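Long-range contacts in gamma-glutamyltranspeptidase (Streptomyces lincolnensis, PDB 6J3A), which probably cleaves or transfers gamma-glutamyl groups, as an LmbA-like gamma-glutamyltranspeptidase of the Ntn-hydrolase clan: residues A[40-45]-A[128-133]; A[111-116]-A[211-216]; A[186-191]-A[452-457]; A[190-195]-A[219-224]; A[223-228]-A[447-452]. All blocks are in the same frame, centred on the assembly; numbering follows the deposited sequence.

Contact 1 of 5, residues A[40-45]-A[128-133]; sequences AVAGAF and ADVLKY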
# COMPACT_ATOMS: atom_id res chain seq x y z
N ALA A 40 -1.77 -8.42 15.94
CA ALA A 40 -0.85 -7.42 16.46
C ALA A 40 0.38 -8.05 17.13
O ALA A 40 1.49 -7.52 17.02
CB ALA A 40 -1.57 -6.51 17.43
N VAL A 41 0.17 -9.17 17.83
CA VAL A 41 1.27 -9.93 18.41
C VAL A 41 2.24 -10.35 17.31
O VAL A 41 3.43 -10.05 17.38
CB VAL A 41 0.78 -11.15 19.23
CG1 VAL A 41 1.96 -12.01 19.68
CG2 VAL A 41 0.02 -10.69 20.46
N ALA A 42 1.72 -11.01 16.28
CA ALA A 42 2.54 -11.44 15.14
C ALA A 42 3.33 -10.29 14.52
O ALA A 42 4.54 -10.38 14.34
CB ALA A 42 1.68 -12.08 14.08
N GLY A 43 2.61 -9.22 14.20
CA GLY A 43 3.23 -8.02 13.64
C GLY A 43 4.33 -7.44 14.51
O GLY A 43 5.34 -6.97 14.00
N ALA A 44 4.13 -7.48 15.82
CA ALA A 44 5.07 -6.88 16.78
C ALA A 44 6.41 -7.59 16.78
O ALA A 44 7.45 -6.94 16.85
CB ALA A 44 4.49 -6.90 18.17
N PHE A 45 6.38 -8.91 16.72
CA PHE A 45 7.59 -9.71 16.66
C PHE A 45 8.27 -9.61 15.28
O PHE A 45 9.48 -9.72 15.18
CB PHE A 45 7.31 -11.16 17.07
CG PHE A 45 7.16 -11.34 18.56
CD1 PHE A 45 5.98 -10.99 19.19
CD2 PHE A 45 8.21 -11.84 19.33
CE1 PHE A 45 5.85 -11.13 20.57
CE2 PHE A 45 8.08 -12.00 20.70
CZ PHE A 45 6.89 -11.64 21.33
N ALA A 128 3.18 -20.33 18.79
CA ALA A 128 3.85 -20.86 17.60
C ALA A 128 3.32 -20.25 16.29
O ALA A 128 4.10 -19.73 15.50
CB ALA A 128 3.73 -22.38 17.57
N ASP A 129 2.01 -20.29 16.10
CA ASP A 129 1.40 -19.80 14.85
C ASP A 129 1.56 -18.29 14.68
O ASP A 129 1.70 -17.79 13.56
CB ASP A 129 -0.10 -20.16 14.77
CG ASP A 129 -0.37 -21.67 14.84
OD1 ASP A 129 0.57 -22.47 15.02
OD2 ASP A 129 -1.56 -22.07 14.72
N VAL A 130 1.56 -17.57 15.79
CA VAL A 130 1.57 -16.12 15.74
C VAL A 130 2.99 -15.61 15.61
O VAL A 130 3.19 -14.55 15.03
CB VAL A 130 0.76 -15.51 16.90
CG1 VAL A 130 1.43 -14.30 17.52
CG2 VAL A 130 -0.62 -15.11 16.40
N LEU A 131 3.97 -16.34 16.13
CA LEU A 131 5.34 -15.84 16.01
C LEU A 131 6.21 -16.51 14.93
O LEU A 131 7.38 -16.14 14.77
CB LEU A 131 5.99 -15.68 17.41
CG LEU A 131 6.52 -16.80 18.28
CD1 LEU A 131 7.69 -17.49 17.60
CD2 LEU A 131 7.00 -16.21 19.59
N LYS A 132 5.65 -17.42 14.13
CA LYS A 132 6.39 -18.05 13.01
C LYS A 132 6.87 -17.08 11.91
O LYS A 132 7.84 -17.34 11.21
CB LYS A 132 5.57 -19.18 12.37
CG LYS A 132 4.41 -18.72 11.51
CD LYS A 132 3.44 -19.86 11.20
CE LYS A 132 2.34 -19.42 10.24
NZ LYS A 132 1.00 -19.92 10.65
N TYR A 133 6.17 -15.96 11.76
CA TYR A 133 6.50 -14.95 10.75
C TYR A 133 7.84 -14.32 11.04
O TYR A 133 8.71 -14.30 10.18
CB TYR A 133 5.41 -13.88 10.69
CG TYR A 133 4.07 -14.46 10.32
CD1 TYR A 133 3.79 -14.81 9.01
CD2 TYR A 133 3.11 -14.71 11.29
CE1 TYR A 133 2.57 -15.38 8.66
CE2 TYR A 133 1.89 -15.27 10.96
CZ TYR A 133 1.62 -15.61 9.64
OH TYR A 133 0.41 -16.17 9.30
O HOH W 1 5.44 -13.11 14.14

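Contact 2 of 5, residues A[111-116]-A[211-216]; sequences AFDAWM and AAREVW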
# COMPACT_ATOMS: atom_id res chain seq x y z
N ALA A 111 7.88 -5.32 27.12
CA ALA A 111 7.14 -5.65 25.91
C ALA A 111 6.75 -7.12 25.82
O ALA A 111 5.62 -7.44 25.48
CB ALA A 111 7.96 -5.25 24.69
N PHE A 112 7.69 -8.02 26.10
CA PHE A 112 7.41 -9.43 25.93
C PHE A 112 6.21 -9.89 26.74
O PHE A 112 5.28 -10.49 26.19
CB PHE A 112 8.60 -10.30 26.27
CG PHE A 112 8.34 -11.76 26.02
CD1 PHE A 112 8.46 -12.29 24.75
CD2 PHE A 112 7.91 -12.59 27.05
CE1 PHE A 112 8.19 -13.63 24.51
CE2 PHE A 112 7.64 -13.93 26.82
CZ PHE A 112 7.77 -14.45 25.55
N ASP A 113 6.23 -9.62 28.04
CA ASP A 113 5.14 -10.05 28.91
C ASP A 113 3.80 -9.44 28.49
O ASP A 113 2.76 -10.11 28.55
CB ASP A 113 5.42 -9.72 30.38
CG ASP A 113 4.54 -10.51 31.33
OD1 ASP A 113 4.73 -11.75 31.43
OD2 ASP A 113 3.64 -9.91 31.97
N ALA A 114 3.84 -8.18 28.05
CA ALA A 114 2.66 -7.49 27.54
C ALA A 114 2.03 -8.20 26.35
O ALA A 114 0.82 -8.40 26.34
CB ALA A 114 3.01 -6.06 27.17
N TRP A 115 2.83 -8.58 25.36
CA TRP A 115 2.32 -9.30 24.19
C TRP A 115 1.82 -10.70 24.57
O TRP A 115 0.89 -11.22 23.94
CB TRP A 115 3.39 -9.41 23.10
CG TRP A 115 3.76 -8.10 22.46
CD1 TRP A 115 5.00 -7.52 22.42
CD2 TRP A 115 2.88 -7.21 21.76
NE1 TRP A 115 4.95 -6.32 21.75
CE2 TRP A 115 3.66 -6.10 21.33
CE3 TRP A 115 1.52 -7.24 21.46
CZ2 TRP A 115 3.11 -5.05 20.62
CZ3 TRP A 115 0.97 -6.18 20.74
CH2 TRP A 115 1.77 -5.10 20.33
N MET A 116 2.45 -11.30 25.57
CA MET A 116 2.02 -12.61 26.06
C MET A 116 0.68 -12.48 26.75
O MET A 116 -0.18 -13.33 26.58
CB MET A 116 3.04 -13.20 27.05
CG MET A 116 4.32 -13.74 26.43
SD MET A 116 4.11 -14.75 24.96
CE MET A 116 4.36 -13.50 23.70
N ALA A 211 3.64 -20.36 30.44
CA ALA A 211 4.98 -20.97 30.55
C ALA A 211 6.05 -20.14 29.86
O ALA A 211 7.16 -20.00 30.38
CB ALA A 211 4.98 -22.38 29.99
N ALA A 212 5.72 -19.59 28.70
CA ALA A 212 6.60 -18.66 27.98
C ALA A 212 6.89 -17.37 28.76
O ALA A 212 7.99 -16.83 28.68
CB ALA A 212 6.01 -18.31 26.63
N ARG A 213 5.90 -16.89 29.50
CA ARG A 213 6.10 -15.72 30.35
C ARG A 213 7.17 -16.00 31.40
O ARG A 213 8.00 -15.14 31.68
CB ARG A 213 4.80 -15.32 31.05
CG ARG A 213 3.68 -14.90 30.11
CD ARG A 213 2.44 -14.58 30.91
NE ARG A 213 2.60 -13.33 31.64
CZ ARG A 213 1.81 -12.92 32.64
NH1 ARG A 213 0.79 -13.66 33.06
NH2 ARG A 213 2.06 -11.75 33.23
N GLU A 214 7.16 -17.22 31.94
CA GLU A 214 8.13 -17.65 32.94
C GLU A 214 9.52 -17.94 32.38
O GLU A 214 10.51 -17.77 33.09
CB GLU A 214 7.60 -18.87 33.68
CG GLU A 214 6.37 -18.58 34.52
CD GLU A 214 6.58 -17.50 35.58
OE1 GLU A 214 5.61 -16.76 35.86
OE2 GLU A 214 7.71 -17.38 36.12
N VAL A 215 9.59 -18.38 31.12
CA VAL A 215 10.87 -18.54 30.44
C VAL A 215 11.57 -17.18 30.25
O VAL A 215 12.78 -17.07 30.47
CB VAL A 215 10.69 -19.26 29.09
CG1 VAL A 215 11.98 -19.23 28.26
CG2 VAL A 215 10.28 -20.70 29.34
N TRP A 216 10.81 -16.17 29.86
CA TRP A 216 11.34 -14.81 29.79
C TRP A 216 11.75 -14.29 31.17
O TRP A 216 12.77 -13.62 31.31
CB TRP A 216 10.31 -13.84 29.18
CG TRP A 216 10.89 -12.46 29.02
CD1 TRP A 216 11.02 -11.51 29.99
CD2 TRP A 216 11.48 -11.91 27.84
NE1 TRP A 216 11.63 -10.39 29.49
CE2 TRP A 216 11.92 -10.61 28.16
CE3 TRP A 216 11.66 -12.37 26.53
CZ2 TRP A 216 12.53 -9.76 27.23
CZ3 TRP A 216 12.27 -11.53 25.60
CH2 TRP A 216 12.70 -10.24 25.96
O HOH W 2 7.56 -12.15 31.11

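Contact 3 of 5, residues A[186-191]-A[452-457]; sequences PTLAAT and LGFPLG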
# COMPACT_ATOMS: atom_id res chain seq x y z
N PRO A 186 20.24 -15.20 12.97
CA PRO A 186 19.98 -16.62 13.32
C PRO A 186 19.89 -16.89 14.82
O PRO A 186 19.22 -17.84 15.22
CB PRO A 186 21.17 -17.38 12.70
CG PRO A 186 22.19 -16.35 12.38
CD PRO A 186 21.50 -15.03 12.23
N THR A 187 20.57 -16.09 15.64
CA THR A 187 20.50 -16.24 17.09
C THR A 187 19.10 -15.89 17.63
O THR A 187 18.51 -16.66 18.40
CB THR A 187 21.57 -15.39 17.80
OG1 THR A 187 22.87 -15.67 17.24
CG2 THR A 187 21.61 -15.71 19.28
N LEU A 188 18.56 -14.75 17.22
CA LEU A 188 17.21 -14.35 17.61
C LEU A 188 16.22 -15.42 17.19
O LEU A 188 15.32 -15.80 17.95
CB LEU A 188 16.84 -13.00 17.00
CG LEU A 188 15.37 -12.56 17.10
CD1 LEU A 188 14.93 -12.37 18.54
CD2 LEU A 188 15.15 -11.28 16.32
N ALA A 189 16.40 -15.92 15.97
CA ALA A 189 15.58 -17.01 15.47
C ALA A 189 15.67 -18.23 16.37
O ALA A 189 14.65 -18.80 16.74
CB ALA A 189 15.99 -17.36 14.06
N ALA A 190 16.90 -18.62 16.72
CA ALA A 190 17.14 -19.75 17.65
C ALA A 190 16.47 -19.58 19.03
O ALA A 190 15.97 -20.55 19.64
CB ALA A 190 18.64 -19.97 17.83
N THR A 191 16.46 -18.33 19.49
CA THR A 191 15.90 -17.95 20.78
C THR A 191 14.39 -18.20 20.87
O THR A 191 13.91 -18.73 21.88
CB THR A 191 16.21 -16.47 21.11
OG1 THR A 191 17.63 -16.28 21.09
CG2 THR A 191 15.67 -16.06 22.49
N LEU A 452 21.09 -14.48 23.18
CA LEU A 452 19.73 -14.14 22.74
C LEU A 452 19.61 -13.49 21.36
O LEU A 452 18.65 -13.75 20.62
CB LEU A 452 19.06 -13.24 23.77
CG LEU A 452 18.96 -13.82 25.18
CD1 LEU A 452 18.21 -12.82 26.04
CD2 LEU A 452 18.30 -15.21 25.24
N GLY A 453 20.57 -12.63 21.02
CA GLY A 453 20.60 -11.99 19.72
C GLY A 453 20.10 -10.56 19.71
O GLY A 453 20.10 -9.93 18.67
N PHE A 454 19.69 -10.05 20.87
CA PHE A 454 19.19 -8.67 20.97
C PHE A 454 19.65 -8.03 22.28
O PHE A 454 19.97 -8.75 23.22
CB PHE A 454 17.66 -8.62 20.87
CG PHE A 454 16.96 -9.51 21.85
CD1 PHE A 454 16.67 -9.08 23.13
CD2 PHE A 454 16.60 -10.81 21.49
CE1 PHE A 454 16.03 -9.91 24.04
CE2 PHE A 454 15.96 -11.65 22.39
CZ PHE A 454 15.67 -11.20 23.67
N PRO A 455 19.67 -6.68 22.35
CA PRO A 455 20.09 -5.96 23.54
C PRO A 455 18.96 -5.56 24.49
O PRO A 455 17.78 -5.65 24.16
CB PRO A 455 20.72 -4.70 22.96
CG PRO A 455 19.95 -4.43 21.72
CD PRO A 455 19.37 -5.74 21.25
N LEU A 456 19.37 -5.09 25.66
CA LEU A 456 18.49 -4.42 26.61
C LEU A 456 18.13 -2.99 26.17
O LEU A 456 18.81 -2.37 25.33
CB LEU A 456 19.15 -4.37 27.99
CG LEU A 456 19.17 -5.69 28.75
CD1 LEU A 456 20.29 -5.70 29.79
CD2 LEU A 456 17.84 -5.95 29.43
N GLY A 457 17.06 -2.49 26.79
CA GLY A 457 16.52 -1.17 26.47
C GLY A 457 17.28 -0.04 27.11
O GLY A 457 18.32 -0.25 27.73

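Contact 4 of 5, residues A[190-195]-A[219-224]; sequences ATWKRL and GFIAEA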
# COMPACT_ATOMS: atom_id res chain seq x y z
N ALA A 190 16.90 -18.62 16.72
CA ALA A 190 17.14 -19.75 17.65
C ALA A 190 16.47 -19.58 19.03
O ALA A 190 15.97 -20.55 19.64
CB ALA A 190 18.64 -19.97 17.83
N THR A 191 16.46 -18.33 19.49
CA THR A 191 15.90 -17.95 20.78
C THR A 191 14.39 -18.20 20.87
O THR A 191 13.91 -18.73 21.88
CB THR A 191 16.21 -16.47 21.11
OG1 THR A 191 17.63 -16.28 21.09
CG2 THR A 191 15.67 -16.06 22.49
N TRP A 192 13.64 -17.79 19.84
CA TRP A 192 12.19 -18.07 19.81
C TRP A 192 11.92 -19.56 19.60
O TRP A 192 10.96 -20.10 20.15
CB TRP A 192 11.45 -17.24 18.74
CG TRP A 192 11.53 -15.74 18.86
CD1 TRP A 192 11.60 -14.85 17.84
CD2 TRP A 192 11.53 -14.96 20.07
NE1 TRP A 192 11.65 -13.56 18.32
CE2 TRP A 192 11.62 -13.60 19.68
CE3 TRP A 192 11.48 -15.27 21.43
CZ2 TRP A 192 11.66 -12.57 20.61
CZ3 TRP A 192 11.51 -14.24 22.35
CH2 TRP A 192 11.60 -12.91 21.93
N LYS A 193 12.75 -20.22 18.81
CA LYS A 193 12.59 -21.65 18.59
C LYS A 193 12.73 -22.42 19.89
O LYS A 193 11.91 -23.29 20.19
CB LYS A 193 13.59 -22.16 17.56
CG LYS A 193 13.20 -21.87 16.12
CD LYS A 193 14.03 -22.72 15.20
CE LYS A 193 13.92 -22.31 13.75
NZ LYS A 193 15.06 -22.91 13.01
N ARG A 194 13.76 -22.10 20.65
CA ARG A 194 13.98 -22.74 21.94
C ARG A 194 12.80 -22.45 22.87
O ARG A 194 12.23 -23.38 23.47
CB ARG A 194 15.29 -22.28 22.57
CG ARG A 194 15.64 -23.09 23.81
CD ARG A 194 16.94 -22.67 24.46
NE ARG A 194 17.05 -23.19 25.83
CZ ARG A 194 18.08 -22.98 26.64
NH1 ARG A 194 19.13 -22.26 26.24
NH2 ARG A 194 18.07 -23.50 27.86
N LEU A 195 12.45 -21.17 22.98
CA LEU A 195 11.28 -20.72 23.73
C LEU A 195 10.09 -21.62 23.43
O LEU A 195 9.53 -22.23 24.33
CB LEU A 195 10.94 -19.27 23.38
CG LEU A 195 9.99 -18.51 24.30
CD1 LEU A 195 10.06 -17.02 24.02
CD2 LEU A 195 8.55 -18.96 24.14
N GLY A 219 13.62 -18.00 33.27
CA GLY A 219 14.29 -19.03 32.48
C GLY A 219 15.57 -18.56 31.79
O GLY A 219 16.20 -17.60 32.22
N PHE A 220 15.92 -19.24 30.71
CA PHE A 220 17.20 -19.01 30.03
C PHE A 220 17.37 -17.56 29.53
O PHE A 220 18.48 -17.04 29.48
CB PHE A 220 17.42 -20.03 28.91
CG PHE A 220 16.73 -19.70 27.60
CD1 PHE A 220 15.41 -20.09 27.36
CD2 PHE A 220 17.42 -19.04 26.59
CE1 PHE A 220 14.80 -19.79 26.15
CE2 PHE A 220 16.81 -18.74 25.37
CZ PHE A 220 15.50 -19.12 25.15
N ILE A 221 16.26 -16.92 29.18
CA ILE A 221 16.28 -15.54 28.69
C ILE A 221 16.69 -14.60 29.81
O ILE A 221 17.62 -13.82 29.66
CB ILE A 221 14.92 -15.12 28.10
CG1 ILE A 221 14.67 -15.88 26.80
CG2 ILE A 221 14.86 -13.62 27.82
CD1 ILE A 221 13.28 -15.68 26.22
N ALA A 222 15.97 -14.66 30.92
CA ALA A 222 16.27 -13.86 32.11
C ALA A 222 17.72 -13.99 32.56
O ALA A 222 18.39 -12.99 32.81
CB ALA A 222 15.35 -14.26 33.25
N GLU A 223 18.18 -15.24 32.68
CA GLU A 223 19.57 -15.52 33.04
C GLU A 223 20.55 -14.72 32.19
O GLU A 223 21.43 -14.04 32.73
CB GLU A 223 19.85 -17.02 32.91
CG GLU A 223 19.29 -17.82 34.08
CD GLU A 223 19.23 -19.32 33.83
OE1 GLU A 223 19.70 -19.82 32.78
OE2 GLU A 223 18.69 -20.02 34.72
N ALA A 224 20.36 -14.77 30.88
CA ALA A 224 21.22 -14.07 29.93
C ALA A 224 21.14 -12.53 30.03
O ALA A 224 22.15 -11.83 29.89
CB ALA A 224 20.88 -14.51 28.52

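Contact 5 of 5, residues A[223-228]-A[447-452]; sequences EALVRQ and PVVPEL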
# COMPACT_ATOMS: atom_id res chain seq x y z
N GLU A 223 18.18 -15.24 32.68
CA GLU A 223 19.57 -15.52 33.04
C GLU A 223 20.55 -14.72 32.19
O GLU A 223 21.43 -14.04 32.73
CB GLU A 223 19.85 -17.02 32.91
CG GLU A 223 19.29 -17.82 34.08
CD GLU A 223 19.23 -19.32 33.83
OE1 GLU A 223 19.70 -19.82 32.78
OE2 GLU A 223 18.69 -20.02 34.72
N ALA A 224 20.36 -14.77 30.88
CA ALA A 224 21.22 -14.07 29.93
C ALA A 224 21.14 -12.53 30.03
O ALA A 224 22.15 -11.83 29.89
CB ALA A 224 20.88 -14.51 28.52
N LEU A 225 19.93 -12.03 30.25
CA LEU A 225 19.69 -10.60 30.35
C LEU A 225 20.39 -10.02 31.56
O LEU A 225 21.05 -8.97 31.46
CB LEU A 225 18.19 -10.34 30.46
CG LEU A 225 17.37 -10.55 29.19
CD1 LEU A 225 15.90 -10.66 29.55
CD2 LEU A 225 17.57 -9.42 28.20
N VAL A 226 20.25 -10.71 32.70
CA VAL A 226 20.91 -10.32 33.95
C VAL A 226 22.43 -10.42 33.77
O VAL A 226 23.15 -9.46 34.05
CB VAL A 226 20.44 -11.19 35.14
CG1 VAL A 226 21.19 -10.84 36.42
CG2 VAL A 226 18.95 -10.99 35.39
N ARG A 227 22.89 -11.57 33.30
CA ARG A 227 24.30 -11.78 33.00
C ARG A 227 24.91 -10.64 32.15
O ARG A 227 26.00 -10.18 32.44
CB ARG A 227 24.50 -13.15 32.33
CG ARG A 227 25.94 -13.65 32.29
CD ARG A 227 26.07 -14.99 31.56
NE ARG A 227 25.21 -16.04 32.14
CZ ARG A 227 24.26 -16.74 31.51
NH1 ARG A 227 23.99 -16.57 30.22
NH2 ARG A 227 23.56 -17.65 32.19
N GLN A 228 24.18 -10.17 31.15
CA GLN A 228 24.65 -9.06 30.29
C GLN A 228 24.64 -7.73 31.03
O GLN A 228 25.50 -6.88 30.80
CB GLN A 228 23.74 -8.88 29.07
CG GLN A 228 24.41 -8.78 27.70
CD GLN A 228 25.78 -8.15 27.63
OE1 GLN A 228 25.96 -6.97 27.88
NE2 GLN A 228 26.74 -8.93 27.20
N PRO A 447 24.94 -3.33 23.97
CA PRO A 447 25.50 -4.51 23.35
C PRO A 447 24.47 -5.64 23.30
O PRO A 447 23.68 -5.80 24.23
CB PRO A 447 26.66 -4.88 24.29
CG PRO A 447 26.19 -4.42 25.63
CD PRO A 447 25.49 -3.12 25.33
N VAL A 448 24.50 -6.41 22.23
CA VAL A 448 23.69 -7.61 22.12
C VAL A 448 23.97 -8.58 23.27
O VAL A 448 25.12 -8.88 23.59
CB VAL A 448 23.93 -8.32 20.77
CG1 VAL A 448 23.36 -9.74 20.75
CG2 VAL A 448 23.30 -7.50 19.65
N VAL A 449 22.90 -9.08 23.86
CA VAL A 449 22.97 -10.21 24.77
C VAL A 449 23.31 -11.45 23.93
O VAL A 449 22.44 -11.97 23.21
CB VAL A 449 21.64 -10.43 25.53
CG1 VAL A 449 21.77 -11.57 26.54
CG2 VAL A 449 21.17 -9.14 26.23
N PRO A 450 24.57 -11.93 24.01
CA PRO A 450 25.09 -12.83 22.98
C PRO A 450 24.25 -14.10 22.76
O PRO A 450 24.03 -14.48 21.61
CB PRO A 450 26.52 -13.16 23.44
CG PRO A 450 26.58 -12.80 24.88
CD PRO A 450 25.49 -11.79 25.15
N GLU A 451 23.75 -14.70 23.84
CA GLU A 451 22.97 -15.96 23.71
C GLU A 451 21.51 -15.75 23.28
O GLU A 451 20.80 -16.72 23.01
CB GLU A 451 23.07 -16.86 24.95
CG GLU A 451 22.82 -16.24 26.31
CD GLU A 451 24.09 -15.68 26.96
OE1 GLU A 451 24.44 -14.52 26.65
OE2 GLU A 451 24.73 -16.39 27.77
N LEU A 452 21.09 -14.48 23.18
CA LEU A 452 19.73 -14.14 22.74
C LEU A 452 19.61 -13.49 21.36
O LEU A 452 18.65 -13.75 20.62
CB LEU A 452 19.06 -13.24 23.77
CG LEU A 452 18.96 -13.82 25.18
CD1 LEU A 452 18.21 -12.82 26.04
CD2 LEU A 452 18.30 -15.21 25.24
O HOH W 3 24.47 -12.92 28.89

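Contact 1 of 5, residues A[40-45]-A[128-133]
V130 O is met by three neighbours: a water, and the CA and CB of A42. Water 1 donates to V130 O at 2.8 Å and to A42 O at 2.9 Å, so a single molecule ties the two helix backbones together. From helix 36-50 the alpha carbon of A42 offers a weak CA-H...O contact, A42 CA lying 3.2 Å from V130 O. The methyl of A42 comes nearer still, its CB only 3.0 Å from V130 O, a tight fit. Beyond it this methyl reaches the Y133 ring obliquely, A42 CB standing 4.1 Å from Y133 CD2. Y133 CG lies beside its own backbone N (chi1 -60°), and the ring takes V130 O at its edge, in plane.

V41 and V130 cross near a right angle, but their methyls are modelled too close together to bear detail. At the far end F45 CE2 rests obliquely on L131 CD2 at 4.5 Å, a looser touch. F45 also meets W192 edge to face, and Y133 also packs on R617 of the second subunit.

The axes approach to 7.7 Å and cross at -33°, a roughly parallel pair close enough for the small A42 to lie against backbone. All the touching residues are buried. The chemistry is therefore mainly apolar, and the water gives two carbonyl oxygens a donor within an interface that has no direct hydrogen bond of its own.

Contact 2 of 5, residues A[111-116]-A[211-216]
D113 and R213 supply the charged interaction. R213 grips the carboxylate side-on with two nitrogens, NE giving its hydrogen to D113 OD1 at 2.7 Å and NH2 to D113 OD2, also at 2.7 Å. The fork is not flat: carboxylate and guanidinium planes stand 37° apart, and NE meets OD1 on the syn side but well out of the carboxylate plane. A bend at chi3 (72°) swings the end of R213 back to D113. Water 2 donates both to D113 OD1 and to R213 O, while A255 N bonds D113 OD2 and E210 pairs with R213 NH1. A lysine in place of R213 would keep a charge but lack the two-nitrogen grip, and is likely to leave the D113 carboxylate freer to turn and E210 without its NH1 partner.

The aromatic interaction lies alongside. The rings of F112 and W216 are nearly parallel but slid apart and barely overlap; F112 CB makes a CH-pi contact over the middle of the indole's six-membered ring, 3.6 Å from its centroid. W216 CE3 in turn lies over the rim of the F112 ring, 3.4 Å from F112 CG, and A212 O comes to that ring's edge.

Apolar packing completes the set. M116 CB runs past the aliphatic part of R213, 3.6 Å from R213 CG, and M116 SD touches A212 CB at 4.4 Å. The helix directions differ by 177°, an antiparallel pair. Helix 111-122, which packs on strand 61-66, probably belongs to a helical layer of the alpha-beta-beta-alpha Ntn fold, and helix 205-217 lies against it.

Contact 3 of 5, residues A[186-191]-A[452-457]
L188 and T191 face the close-packed part of the loop at L452, G453 and F454. The carbonyl oxygen of L452 points into the helix flank, where T191 OG1 lies 2.8 Å from L452 O. T191 OG1 is also 2.9 Å from T187 O, so both carbonyls are within bonding distance of the one hydroxyl. L188 adds a CA-H...O contact, its CA 3.4 Å from L452 O. G453 comes next, its CA 4.2 Å from L188 N; a side chain on it would run into L188 N and T187 CB, and its positive phi (102°) disfavours one as well. The side chain of N185 ties the two segments here, bonding L188 N and G453 O.

F454 carries the apolar half. With chi1 at 54°, CG lies between the backbone N and the carbonyl carbon, and this turns the ring back over L452 CB and toward the helix. L188 CD1 meets it obliquely, 3.7 Å from F454 CD2, and the methyl T191 CG2 stands near the plane at its edge. That same methyl touches L452 CD2 at 3.9 Å, the two side chains crossing near a right angle.

The side more open to solvent is at T187, partly exposed, whose CG2 still lies against the peptide link, 3.6 Å from L452 C.

Helix 186-200 thus holds the loop by a side-chain hydroxyl and a CA-H set against a backbone carbonyl, with apolar methyls closing beside them; the L452 carbonyl, in a buried residue, has a hydroxyl within bonding distance.

Contact 4 of 5, residues A[190-195]-A[219-224]
F220 opens its helix just after G219, which occupies the N-cap position, and its ring spans much of the gap to helix 186-200. With chi1 at 83°, CG sits between the backbone N and the carbonyl carbon, and the ring reaches out across the gap. On one face lies the extended R194: its guanidinium is stacked flat at 4.1 Å between centres, the planes 8° apart, a cation-pi pair. R194 CD presses over the middle of the same face, 3.9 Å from the ring centroid. The opposite face is covered by CG1 of the neighbouring I221. At the edge, in plane, T191 O comes to 3.7 Å from F220 CZ, while the methyl T191 CG2 meets the rim obliquely from the I221 side. An alanine at F220 would be likely to open a gap between R194 and I221, beside T191, and leave the guanidinium without its flat support.

I221 follows, its chain reaching deeper. I221 CD1 touches L195 CD1 at 4.1 Å and, obliquely, W192 CZ3 at 4.5 Å.

The helix axes stay 12.1 Å apart, a wide spacing filled by the ring and its neighbours. The cation therefore rests on an aromatic face, with a long, weak ion pair from NE to E198 besides, which fits a contact whose aliphatic inner side is buried and whose charged outer side is exposed.

Contact 5 of 5, residues A[223-228]-A[447-452]
A224 is the bump that enters the loop. Its methyl sits in a hollow walled by three side chains: A224 CB is 3.4 Å from E451 CG, a tight fit, 3.7 Å from V449 CG1 and 3.9 Å from L452 CG. By these distances the hollow fits a methyl closely.

V449 is the answering bump, driven into the helix surface between L225 and Q228. Its CG1, set anti to the backbone N (chi1 -177°), leans on the A224 side, while V449 CG2 fits between L225 CD2, at 4.1 Å, and the aliphatic part of Q228, whose CG lies 3.6 Å from V449 CG2. L225 also crosses L452 near a right angle, L225 CG standing 4.0 Å from L452 CD1. P450 CD borders the same Q228 CG.

On the outer rim R227 and E451 form a salt bridge, R227 NH1 lying 2.6 Å from E451 OE2. The acid lies near the plane of the guanidinium at its edge, and the two planes are 37° apart. Folded back by its chi2 of -90°, E451 brings its other oxygen to water 3, which also donates to A224 O. R231 packs on E451 as well.

The loop makes its shape by a type I turn, P450 and E451 at its corners, with L452 N bonded to V449 O at 2.9 Å. The turn links 448-449 and 454-455, two short, weakly bonded antiparallel strands, so the contact is that of a small beta hairpin seated by its tip and one strand against helix 220-229.

In the fold
The five contacts form one connected patch of helices and a hairpin, their centres about 19 to 25 Å from the centre of the chain. Contacts 3 and 4 share T191 and sit about 8 Å apart between centres, as do contacts 3 and 5, which share L452 and hold the two neighbouring strands of the hairpin. Contact 2 joins them through W216, which touches I221 of contact 4, F454 of contact 3 and L225 of contact 5. F45 of contact 1 meets F112 of contact 2 and W192 of contact 4, whereas contacts 1 and 5 stay about 22 Å apart between centres, about 11 Å at their nearest atoms. The five join into continuous structural packing, with none tied by this geometry to an identified ligand site.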